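Local coordinates for protein 6-pyruvoyl tetrahydrobiopterin synthase (Plasmodium vivax, PDB 3LX3) that belongs to the 6-pyruvoyl tetrahydropterin synthase family, assembles from six copies and binds zinc ions and 2-amino-1,5-dihydropteridine-4,6-dione, at residues Y52-R57 and V164-S169; P28-N33 and K77-C82; A39-R44 and Y94-N99; H88-M93 and D123-P128. One frame throughout, in Å; residues are numbered along the deposited sequence.

Interaction 1: Y52-R57 and V164-S169. With XTN (2-amino-1,5-dihydropteridine-4,6-dione), chain C.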
# COMPACT_ATOMS: atom_id res chain seq x y z
N TYR A 52 -10.34 -12.54 -3.25
CA TYR A 52 -10.51 -12.55 -1.81
C TYR A 52 -9.17 -12.64 -1.12
O TYR A 52 -8.26 -13.32 -1.60
CB TYR A 52 -11.34 -13.74 -1.37
CG TYR A 52 -12.83 -13.71 -1.68
CD1 TYR A 52 -13.73 -13.16 -0.79
CD2 TYR A 52 -13.34 -14.22 -2.87
CE1 TYR A 52 -15.13 -13.17 -1.02
CE2 TYR A 52 -14.70 -14.20 -3.12
CZ TYR A 52 -15.59 -13.66 -2.23
OH TYR A 52 -16.93 -13.68 -2.55
N ASN A 53 -9.03 -11.98 0.02
CA ASN A 53 -7.81 -12.04 0.80
C ASN A 53 -8.11 -12.39 2.27
O ASN A 53 -9.14 -11.99 2.80
CB ASN A 53 -7.16 -10.67 0.77
CG ASN A 53 -5.81 -10.69 1.38
OD1 ASN A 53 -5.64 -10.28 2.53
ND2 ASN A 53 -4.87 -11.26 0.67
N VAL A 54 -7.22 -13.17 2.90
CA VAL A 54 -7.39 -13.67 4.25
C VAL A 54 -6.20 -13.26 5.05
O VAL A 54 -5.06 -13.48 4.63
CB VAL A 54 -7.40 -15.24 4.28
CG1 VAL A 54 -7.37 -15.77 5.73
CG2 VAL A 54 -8.57 -15.76 3.56
N SER A 55 -6.45 -12.73 6.25
CA SER A 55 -5.41 -12.61 7.25
C SER A 55 -5.77 -13.37 8.50
O SER A 55 -6.93 -13.56 8.82
CB SER A 55 -5.09 -11.17 7.57
OG SER A 55 -6.17 -10.56 8.20
N LEU A 56 -4.75 -13.79 9.24
CA LEU A 56 -4.94 -14.52 10.50
C LEU A 56 -4.20 -13.80 11.62
O LEU A 56 -3.03 -13.45 11.46
CB LEU A 56 -4.39 -15.95 10.37
CG LEU A 56 -4.27 -16.79 11.64
CD1 LEU A 56 -5.65 -17.14 12.19
CD2 LEU A 56 -3.46 -18.06 11.32
N ARG A 57 -4.92 -13.61 12.72
CA ARG A 57 -4.38 -13.05 13.95
C ARG A 57 -4.62 -14.07 15.07
O ARG A 57 -5.67 -14.72 15.13
CB ARG A 57 -5.08 -11.75 14.27
CG ARG A 57 -4.68 -11.00 15.53
CD ARG A 57 -5.37 -9.60 15.51
NE ARG A 57 -5.50 -9.05 14.14
CZ ARG A 57 -5.05 -7.86 13.71
NH1 ARG A 57 -4.45 -7.00 14.50
NH2 ARG A 57 -5.25 -7.53 12.44
N VAL A 164 -9.82 -14.50 12.02
CA VAL A 164 -9.68 -14.37 10.59
C VAL A 164 -10.38 -13.12 10.08
O VAL A 164 -11.50 -12.80 10.49
CB VAL A 164 -10.27 -15.63 9.89
CG1 VAL A 164 -10.65 -15.41 8.46
CG2 VAL A 164 -9.30 -16.83 10.06
N THR A 165 -9.69 -12.42 9.17
CA THR A 165 -10.26 -11.32 8.40
C THR A 165 -10.28 -11.76 6.95
O THR A 165 -9.28 -12.18 6.41
CB THR A 165 -9.46 -10.02 8.58
OG1 THR A 165 -9.47 -9.67 9.97
CG2 THR A 165 -10.08 -8.91 7.74
N VAL A 166 -11.46 -11.67 6.33
CA VAL A 166 -11.62 -11.92 4.88
C VAL A 166 -12.09 -10.63 4.24
O VAL A 166 -12.97 -9.92 4.74
CB VAL A 166 -12.63 -13.04 4.62
CG1 VAL A 166 -12.91 -13.16 3.08
CG2 VAL A 166 -12.16 -14.37 5.20
N SER A 167 -11.50 -10.31 3.10
CA SER A 167 -12.01 -9.20 2.28
C SER A 167 -12.42 -9.66 0.90
O SER A 167 -11.70 -10.46 0.31
CB SER A 167 -10.97 -8.13 2.21
OG SER A 167 -9.81 -8.50 1.55
N GLU A 168 -13.57 -9.21 0.39
CA GLU A 168 -13.94 -9.37 -0.99
C GLU A 168 -13.06 -8.44 -1.81
O GLU A 168 -12.66 -8.79 -2.88
CB GLU A 168 -15.38 -8.90 -1.31
CG GLU A 168 -16.53 -9.87 -1.23
CD GLU A 168 -17.85 -9.16 -1.63
OE1 GLU A 168 -17.81 -7.91 -1.79
OE2 GLU A 168 -18.88 -9.83 -1.85
N SER A 169 -12.84 -7.24 -1.30
CA SER A 169 -12.00 -6.22 -1.94
C SER A 169 -11.38 -5.50 -0.76
O SER A 169 -11.93 -5.57 0.36
CB SER A 169 -12.86 -5.33 -2.82
OG SER A 169 -13.65 -4.47 -2.05
N1 XTN C . -22.35 -6.53 2.86
C2 XTN C . -21.83 -7.36 3.79
N2 XTN C . -21.99 -7.11 5.10
N3 XTN C . -21.14 -8.53 3.40
C4 XTN C . -20.92 -8.83 2.11
O4 XTN C . -20.28 -9.86 1.82
N5 XTN C . -21.28 -8.15 -0.17
C6 XTN C . -21.82 -7.28 -1.08
O6 XTN C . -21.67 -7.49 -2.28
C7 XTN C . -22.56 -6.15 -0.62
N8 XTN C . -22.70 -5.96 0.69
C4A XTN C . -21.44 -7.93 1.17
C8A XTN C . -22.15 -6.80 1.57
O HOH W 1 -18.35 -12.45 -0.60
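Asn53 and Ser55 pair with Ser167 and Thr165 as antiparallel hydrogen-bonded pairs, the strand axes 4.7 Å apart at 165°. Four backbone bonds join them, including Ser167 N to Asn53 O at 2.9 Å and Thr165 N to Ser55 O at 3.0 Å. On the side of Val54, Leu56, Val164 and Val166 the side chains that meet are apolar: Val54 CG2 meets Val166 CG2 at 4.2 Å, crossing at a slant. On the other side Ser55 OG lies 3.4 Å from Thr165 CB; Thr165 OG1 bonds to Thr175. At the end of the pairing Tyr52 and Glu168 run side by side, Tyr52 CE1 3.6 Å from Glu168 CG and ring and carboxylate planes 70° apart; Tyr52 CG, anti to the carbonyl carbon (chi1 -72°), brings the ring there. A water in the plane of the tyrosine ring accepts from Tyr52 OH (2.7 Å) and donates to Glu168 OE2, which receives a weak bond from N5 of 2-amino-1,5-dihydropteridine-4,6-dione (3.4 Å). Glu168 belongs to the zinc site with His36, His48 and His50. Both strands lie centrally in the antiparallel sheet, between strands 20-40 and 172-179, and Val54 and Val164 pack on helix 134-149.

Interaction 2: P28-N33 and K77-C82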
# COMPACT_ATOMS: atom_id res chain seq x y z
N PRO A 28 -0.75 -10.52 0.17
CA PRO A 28 -1.52 -10.71 -1.07
C PRO A 28 -1.51 -12.18 -1.57
O PRO A 28 -2.37 -12.56 -2.40
CB PRO A 28 -0.86 -9.74 -2.07
CG PRO A 28 0.44 -9.39 -1.48
CD PRO A 28 0.32 -9.51 0.01
N LEU A 29 -0.58 -12.99 -1.09
CA LEU A 29 -0.56 -14.44 -1.35
C LEU A 29 -1.69 -15.29 -0.77
O LEU A 29 -1.93 -16.38 -1.26
CB LEU A 29 0.69 -15.06 -0.75
CG LEU A 29 1.84 -15.52 -1.61
CD1 LEU A 29 3.01 -15.83 -0.66
CD2 LEU A 29 1.46 -16.76 -2.43
N PHE A 30 -2.27 -14.84 0.34
CA PHE A 30 -3.31 -15.57 1.07
C PHE A 30 -4.60 -15.12 0.40
O PHE A 30 -5.47 -14.42 0.98
CB PHE A 30 -3.38 -15.20 2.55
CG PHE A 30 -2.09 -15.36 3.29
CD1 PHE A 30 -1.03 -16.07 2.73
CD2 PHE A 30 -1.95 -14.80 4.54
CE1 PHE A 30 0.15 -16.20 3.42
CE2 PHE A 30 -0.77 -14.93 5.23
CZ PHE A 30 0.28 -15.64 4.66
N SER A 31 -4.70 -15.53 -0.85
CA SER A 31 -5.76 -15.09 -1.74
C SER A 31 -6.50 -16.26 -2.35
O SER A 31 -5.92 -17.34 -2.57
CB SER A 31 -5.20 -14.24 -2.89
OG SER A 31 -4.24 -14.96 -3.65
N PHE A 32 -7.78 -16.05 -2.63
CA PHE A 32 -8.56 -16.99 -3.43
C PHE A 32 -9.38 -16.19 -4.41
O PHE A 32 -10.19 -15.36 -4.01
CB PHE A 32 -9.41 -18.00 -2.62
CG PHE A 32 -10.22 -17.44 -1.47
CD1 PHE A 32 -11.61 -17.28 -1.59
CD2 PHE A 32 -9.63 -17.13 -0.24
CE1 PHE A 32 -12.36 -16.86 -0.49
CE2 PHE A 32 -10.38 -16.65 0.79
CZ PHE A 32 -11.74 -16.51 0.67
N ASN A 33 -9.10 -16.39 -5.69
CA ASN A 33 -9.73 -15.65 -6.73
C ASN A 33 -10.89 -16.46 -7.26
O ASN A 33 -10.71 -17.52 -7.87
CB ASN A 33 -8.69 -15.40 -7.81
CG ASN A 33 -7.47 -14.59 -7.30
OD1 ASN A 33 -7.46 -14.05 -6.18
ND2 ASN A 33 -6.42 -14.58 -8.10
N LYS A 77 -0.43 -23.15 6.49
CA LYS A 77 -1.82 -23.57 6.67
C LYS A 77 -2.82 -22.57 6.07
O LYS A 77 -3.80 -23.01 5.44
CB LYS A 77 -2.15 -23.86 8.12
CG LYS A 77 -1.29 -24.97 8.71
CD LYS A 77 -1.31 -26.27 7.91
CE LYS A 77 -0.44 -27.32 8.58
NZ LYS A 77 -0.33 -28.48 7.66
N VAL A 78 -2.57 -21.26 6.20
CA VAL A 78 -3.43 -20.27 5.50
C VAL A 78 -3.37 -20.46 3.97
O VAL A 78 -4.39 -20.47 3.30
CB VAL A 78 -3.09 -18.80 5.87
CG1 VAL A 78 -3.91 -17.81 5.02
CG2 VAL A 78 -3.31 -18.57 7.41
N ARG A 79 -2.17 -20.65 3.42
CA ARG A 79 -2.05 -20.87 1.98
C ARG A 79 -2.82 -22.13 1.57
O ARG A 79 -3.48 -22.13 0.54
CB ARG A 79 -0.59 -21.00 1.54
CG ARG A 79 0.24 -19.72 1.64
CD ARG A 79 1.70 -19.90 1.15
NE ARG A 79 2.18 -21.29 1.18
CZ ARG A 79 3.13 -21.81 1.97
NH1 ARG A 79 3.79 -21.08 2.90
NH2 ARG A 79 3.42 -23.10 1.83
N LYS A 80 -2.71 -23.20 2.35
CA LYS A 80 -3.41 -24.45 2.04
C LYS A 80 -4.94 -24.25 1.94
O LYS A 80 -5.59 -24.69 0.98
CB LYS A 80 -3.09 -25.51 3.10
CG LYS A 80 -3.75 -26.85 2.82
CD LYS A 80 -3.34 -27.91 3.83
CE LYS A 80 -3.87 -29.27 3.39
NZ LYS A 80 -3.85 -30.28 4.48
N VAL A 81 -5.51 -23.57 2.94
CA VAL A 81 -6.97 -23.31 2.97
C VAL A 81 -7.35 -22.44 1.80
O VAL A 81 -8.29 -22.74 1.07
CB VAL A 81 -7.42 -22.69 4.29
CG1 VAL A 81 -8.89 -22.27 4.26
CG2 VAL A 81 -7.20 -23.70 5.40
N CYS A 82 -6.60 -21.37 1.58
CA CYS A 82 -6.86 -20.50 0.41
C CYS A 82 -6.82 -21.25 -0.91
O CYS A 82 -7.67 -21.04 -1.78
CB CYS A 82 -5.86 -19.34 0.33
SG CYS A 82 -6.05 -18.06 1.55
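Phe30 meets the helix 77-82 first, where the chain turns a corner before strand 31-33. Val78 CG1 lies over one face of its ring, 3.5 Å from Phe30 CG, and the two side chains cross at about a right angle. CG1 of Val78 stands anti to its own backbone N (chi1 174°), and this torsion directs that methyl at the phenyl face. The aliphatic part of Arg79 comes to the same ring obliquely, with Arg79 CG 3.9 Å from Phe30 CE1. Phe30 is also the centre of an inverse gamma turn; its kinked backbone meets the helix at Cys82, whose SG is 3.5 Å from Phe30 C and 4.0 Å from Phe30 CB. Ser31 points its side chain away from the helix and contributes its backbone instead, Ser31 O lying 3.5 Å from Cys82 CB. Phe32, unlike Ser31, points its side chain toward the helix. Its CB packs 3.6 Å from Cys82 O, while the thiol sits at the ring edge: Cys82 SG is 5.4 Å from the ring centroid and 79° off the normal, a sulfur-aromatic contact. The cysteine thus fits between the two aromatic residues. No hydrogen bond joins the segments, so apolar packing and sulfur contacts hold helix to strand. Helix 71-85 lies against the sheet here, with Val78 also touching Leu56 and Cys82 touching Val54 of strand 48-61. Helix 134-149 joins the same buried layer, its Ile137 and Ile141 packing on Phe32, whose ring also meets that of Tyr52 nearly parallel.

Interaction 3: A39-R44 and Y94-N99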
# COMPACT_ATOMS: atom_id res chain seq x y z
N ALA A 39 -27.25 -14.21 -2.72
CA ALA A 39 -28.69 -14.35 -2.81
C ALA A 39 -29.25 -14.53 -1.43
O ALA A 39 -28.76 -15.34 -0.66
CB ALA A 39 -29.08 -15.58 -3.69
N PHE A 40 -30.30 -13.78 -1.11
CA PHE A 40 -31.08 -13.96 0.12
C PHE A 40 -32.54 -13.61 -0.18
O PHE A 40 -32.87 -13.34 -1.30
CB PHE A 40 -30.49 -13.17 1.33
CG PHE A 40 -30.28 -11.70 1.12
CD1 PHE A 40 -31.32 -10.78 1.29
CD2 PHE A 40 -29.00 -11.21 0.90
CE1 PHE A 40 -31.11 -9.41 1.16
CE2 PHE A 40 -28.78 -9.84 0.78
CZ PHE A 40 -29.85 -8.94 0.90
N LYS A 41 -33.42 -13.66 0.81
CA LYS A 41 -34.85 -13.47 0.52
C LYS A 41 -35.08 -12.09 -0.03
O LYS A 41 -34.72 -11.09 0.59
CB LYS A 41 -35.68 -13.67 1.81
CG LYS A 41 -35.80 -15.11 2.25
CD LYS A 41 -36.69 -15.90 1.28
CE LYS A 41 -36.87 -17.36 1.70
NZ LYS A 41 -37.58 -18.08 0.58
N GLY A 42 -35.63 -12.05 -1.23
CA GLY A 42 -35.89 -10.80 -1.94
C GLY A 42 -34.74 -10.15 -2.70
O GLY A 42 -34.90 -9.05 -3.23
N PHE A 43 -33.57 -10.80 -2.76
CA PHE A 43 -32.40 -10.20 -3.40
C PHE A 43 -31.53 -11.26 -4.06
O PHE A 43 -31.21 -12.28 -3.45
CB PHE A 43 -31.56 -9.46 -2.36
CG PHE A 43 -30.32 -8.83 -2.93
CD1 PHE A 43 -30.39 -7.67 -3.68
CD2 PHE A 43 -29.07 -9.41 -2.72
CE1 PHE A 43 -29.23 -7.10 -4.21
CE2 PHE A 43 -27.92 -8.84 -3.25
CZ PHE A 43 -28.00 -7.69 -3.99
N ARG A 44 -31.12 -10.99 -5.30
CA ARG A 44 -30.21 -11.84 -6.06
C ARG A 44 -29.33 -10.78 -6.74
O ARG A 44 -29.80 -9.70 -7.14
CB ARG A 44 -31.00 -12.66 -7.11
CG ARG A 44 -30.36 -13.97 -7.72
CD ARG A 44 -29.69 -13.79 -9.11
NE ARG A 44 -30.56 -13.22 -10.16
CZ ARG A 44 -30.10 -12.76 -11.32
NH1 ARG A 44 -28.80 -12.81 -11.60
NH2 ARG A 44 -30.93 -12.24 -12.21
N TYR A 94 -25.99 -24.52 1.65
CA TYR A 94 -27.13 -24.41 2.54
C TYR A 94 -28.08 -23.22 2.29
O TYR A 94 -28.88 -22.87 3.13
CB TYR A 94 -26.65 -24.41 3.95
CG TYR A 94 -25.91 -25.64 4.40
CD1 TYR A 94 -26.18 -26.89 3.88
CD2 TYR A 94 -24.93 -25.56 5.37
CE1 TYR A 94 -25.54 -28.03 4.39
CE2 TYR A 94 -24.30 -26.68 5.84
CZ TYR A 94 -24.58 -27.91 5.35
OH TYR A 94 -23.99 -29.06 5.80
N SER A 95 -28.03 -22.64 1.11
CA SER A 95 -28.88 -21.50 0.81
C SER A 95 -30.34 -21.88 0.77
O SER A 95 -30.71 -22.88 0.12
CB SER A 95 -28.53 -20.95 -0.57
OG SER A 95 -29.38 -19.84 -0.88
N ASP A 96 -31.16 -21.05 1.39
CA ASP A 96 -32.59 -21.28 1.41
C ASP A 96 -33.30 -20.61 0.25
O ASP A 96 -34.52 -20.74 0.13
CB ASP A 96 -33.18 -20.81 2.75
CG ASP A 96 -32.95 -19.33 3.04
OD1 ASP A 96 -32.05 -18.68 2.48
OD2 ASP A 96 -33.70 -18.81 3.91
N VAL A 97 -32.56 -19.94 -0.63
CA VAL A 97 -33.16 -19.26 -1.78
C VAL A 97 -32.61 -19.72 -3.11
O VAL A 97 -32.90 -19.13 -4.15
CB VAL A 97 -33.02 -17.73 -1.67
CG1 VAL A 97 -33.77 -17.18 -0.47
CG2 VAL A 97 -31.56 -17.29 -1.61
N LEU A 98 -31.75 -20.74 -3.10
CA LEU A 98 -31.23 -21.32 -4.32
C LEU A 98 -31.63 -22.77 -4.39
O LEU A 98 -31.62 -23.47 -3.36
CB LEU A 98 -29.70 -21.27 -4.40
CG LEU A 98 -29.09 -19.89 -4.28
CD1 LEU A 98 -27.55 -20.01 -4.21
CD2 LEU A 98 -29.54 -19.00 -5.41
N ASN A 99 -32.04 -23.22 -5.58
CA ASN A 99 -32.31 -24.63 -5.89
C ASN A 99 -31.11 -25.18 -6.61
O ASN A 99 -30.79 -24.75 -7.71
CB ASN A 99 -33.58 -24.72 -6.74
CG ASN A 99 -33.99 -26.11 -7.06
OD1 ASN A 99 -33.18 -26.93 -7.45
ND2 ASN A 99 -35.29 -26.37 -6.98
O HOH W 2 -27.51 -17.81 -0.79
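Ala39 and Lys41 receive the two methyls of Val97. Val97 CG2 lies 3.5 Å from Ala39 O and 3.7 Å from Ala39 CB, while its other branch, Val97 CG1, rests 3.6 Å from Lys41 CD. With chi1 at -63°, CG1 is anti to the carbonyl carbon and CG2 lies between the backbone N and that carbon, an orientation that spreads the two methyls over Ala39 and Lys41. Leu98 adds a further apolar touch, its CD2 3.9 Å from Ala39 CB. Lys41 bends at chi2 (-70°), so that its methylenes pass slantwise over Val97 CG1; Lys41 NZ stays 5.2 Å from Asp96 OD2, too far for a salt bridge, and has a weak, long ion pair with Glu112. No direct hydrogen bond links the segments, but one water does, donating to Ala39 O at 2.8 Å and accepting from Ser95 OG. Ser95 OG also accepts from Val97 N at 3.2 Å, an ST turn consistent with a set backbone position for Val97. On the other side, Phe40 to Phe43 form a type II beta turn, with Gly42 at positive phi. The turn joins strand 20-40 to the short strand 43-44, one of the two outermost strands of the antiparallel sheet within this chain, as a tight beta hairpin. Phe43 CB lies over one face of the Phe40 ring, near its rim. Farther out, Gly42 N bonds to Glu112, Leu98 packs on Ile109 and Cys111 of strand 106-111, and Arg44 forms salt bridges with Asp113 and with Asp123 of the second subunit.

Interaction 4: H88-M93 and D123-P128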
# COMPACT_ATOMS: atom_id res chain seq x y z
N HIS A 88 -12.31 -21.06 -8.30
CA HIS A 88 -13.62 -21.71 -8.42
C HIS A 88 -14.75 -20.74 -8.21
O HIS A 88 -14.58 -19.61 -7.70
CB HIS A 88 -13.80 -22.76 -7.30
CG HIS A 88 -12.86 -23.89 -7.38
ND1 HIS A 88 -11.68 -23.90 -6.67
CD2 HIS A 88 -12.91 -25.05 -8.06
CE1 HIS A 88 -11.04 -25.03 -6.91
NE2 HIS A 88 -11.77 -25.76 -7.75
N PHE A 89 -15.95 -21.20 -8.54
CA PHE A 89 -17.19 -20.61 -8.10
C PHE A 89 -17.51 -21.09 -6.68
O PHE A 89 -17.54 -22.32 -6.45
CB PHE A 89 -18.35 -20.92 -9.06
CG PHE A 89 -19.69 -20.43 -8.58
CD1 PHE A 89 -20.08 -19.14 -8.79
CD2 PHE A 89 -20.59 -21.29 -7.94
CE1 PHE A 89 -21.28 -18.70 -8.37
CE2 PHE A 89 -21.80 -20.85 -7.52
CZ PHE A 89 -22.16 -19.56 -7.71
N ILE A 90 -17.79 -20.17 -5.76
CA ILE A 90 -18.16 -20.53 -4.40
C ILE A 90 -19.63 -20.83 -4.32
O ILE A 90 -20.48 -19.95 -4.52
CB ILE A 90 -17.79 -19.41 -3.42
CG1 ILE A 90 -16.27 -19.22 -3.41
CG2 ILE A 90 -18.32 -19.74 -2.03
CD1 ILE A 90 -15.85 -17.94 -2.66
N LEU A 91 -19.96 -22.09 -4.03
CA LEU A 91 -21.35 -22.57 -4.05
C LEU A 91 -21.82 -22.76 -2.61
O LEU A 91 -21.36 -23.67 -1.93
CB LEU A 91 -21.47 -23.87 -4.85
CG LEU A 91 -22.85 -24.45 -5.07
CD1 LEU A 91 -23.77 -23.50 -5.70
CD2 LEU A 91 -22.69 -25.74 -5.93
N PRO A 92 -22.75 -21.89 -2.16
CA PRO A 92 -23.25 -22.03 -0.79
C PRO A 92 -24.28 -23.08 -0.71
O PRO A 92 -25.46 -22.81 -1.03
CB PRO A 92 -23.82 -20.62 -0.52
CG PRO A 92 -24.19 -20.09 -1.77
CD PRO A 92 -23.31 -20.71 -2.83
N MET A 93 -23.89 -24.22 -0.19
CA MET A 93 -24.69 -25.44 -0.26
C MET A 93 -25.92 -25.44 0.69
O MET A 93 -26.87 -26.23 0.47
CB MET A 93 -23.75 -26.66 -0.15
CG MET A 93 -23.23 -26.88 1.22
SD MET A 93 -21.68 -27.88 1.53
CE MET A 93 -22.41 -29.51 1.76
N ASP A 123 -15.74 -26.97 -11.34
CA ASP A 123 -15.46 -25.53 -11.29
C ASP A 123 -15.97 -24.92 -9.99
O ASP A 123 -15.74 -23.75 -9.72
CB ASP A 123 -16.14 -24.78 -12.45
CG ASP A 123 -15.44 -24.96 -13.76
OD1 ASP A 123 -15.03 -26.10 -14.14
OD2 ASP A 123 -15.32 -23.95 -14.52
N CYS A 124 -16.70 -25.69 -9.19
CA CYS A 124 -17.34 -25.19 -7.99
C CYS A 124 -16.70 -25.78 -6.74
O CYS A 124 -16.23 -26.94 -6.76
CB CYS A 124 -18.81 -25.56 -7.96
SG CYS A 124 -19.79 -24.95 -9.37
N VAL A 125 -16.71 -24.97 -5.67
CA VAL A 125 -16.38 -25.47 -4.36
C VAL A 125 -17.63 -25.36 -3.52
O VAL A 125 -18.17 -24.25 -3.35
CB VAL A 125 -15.13 -24.80 -3.78
CG1 VAL A 125 -13.89 -25.28 -4.56
CG2 VAL A 125 -15.22 -23.26 -3.78
N GLN A 126 -18.10 -26.52 -3.05
CA GLN A 126 -19.30 -26.58 -2.25
C GLN A 126 -18.90 -26.33 -0.80
O GLN A 126 -18.19 -27.15 -0.16
CB GLN A 126 -20.01 -27.94 -2.35
CG GLN A 126 -20.86 -28.08 -3.59
CD GLN A 126 -21.85 -29.18 -3.42
OE1 GLN A 126 -21.47 -30.35 -3.30
NE2 GLN A 126 -23.14 -28.83 -3.36
N ILE A 127 -19.37 -25.21 -0.27
CA ILE A 127 -19.01 -24.74 1.06
C ILE A 127 -20.25 -24.74 1.96
O ILE A 127 -21.32 -24.31 1.51
CB ILE A 127 -18.46 -23.26 0.94
CG1 ILE A 127 -17.33 -23.14 -0.11
CG2 ILE A 127 -18.05 -22.75 2.32
CD1 ILE A 127 -16.18 -24.07 0.24
N PRO A 128 -20.14 -25.24 3.21
CA PRO A 128 -21.30 -25.38 4.11
C PRO A 128 -21.72 -24.06 4.76
O PRO A 128 -21.66 -23.86 5.99
CB PRO A 128 -20.81 -26.42 5.12
CG PRO A 128 -19.33 -26.22 5.17
CD PRO A 128 -18.95 -25.94 3.74
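A two-stranded parallel sheet joins Phe89-Pro92 to Cys124-Ile127, the axes 4.7 Å apart and 30° from parallel. Its hydrogen bonds alternate between the strands: Phe89 N gives to Asp123 O at 2.8 Å, Val125 N to Phe89 O, Leu91 N to Val125 O, Ile127 N to Leu91 O, and Met93 N to Ile127 O at 3.1 Å. In the conformer described, Val125 CG1 lies over one face of the His88 imidazole, a CH-pi contact 3.4 Å from the ring centroid and 16° off the normal; Asp123 O sits near the ring plane at its edge. His88 ND1 bonds to Leu85 O. Cys124 SG approaches the Phe89 ring obliquely, 4.0 Å from Phe89 CD2. Leu91 and Gln126 lie side by side, Leu91 CD2 3.8 Å from Gln126 CG. Ile90 CG2 meets Ile127 CG1 on the other side. With chi1 at 73° and chi2 anti, Met93 carries its SD to 4.0 Å from Pro128 CB. The Asp123 carboxylate bonds to Tyr117 and Leu47 of the second subunit and forms a salt bridge with its Arg44. Backbone bonds therefore set the register, apolar contacts line much of both sides, and Asp123 ties one end to the subunit interface.

In the fold
Interactions 1 and 2 share the main sheet, their centres about 9 Å apart: Val54 N lies 2.9 Å from Phe30 O, and Tyr52 N likewise approaches Phe32 O, both probable hydrogen bonds between neighbouring strands. Ile90 of interaction 4 reaches both, its CD1 3.9 Å from Tyr52 CE2 and also packing on Phe32 CE1. Interactions 3 and 4 have centres about 14 Å apart and touch where Tyr94 CE2 meets Pro128 CB at 3.6 Å. Interaction 1 contributes Glu168 to the zinc site and the 2-amino-1,5-dihydropteridine-4,6-dione pocket, the side chain about 3 Å from the metal. Phe40 of interaction 3 comes within about 7 Å of a bound 2-amino-1,5-dihydropteridine-4,6-dione, whereas Phe32 of interaction 2 stays about 11 Å away.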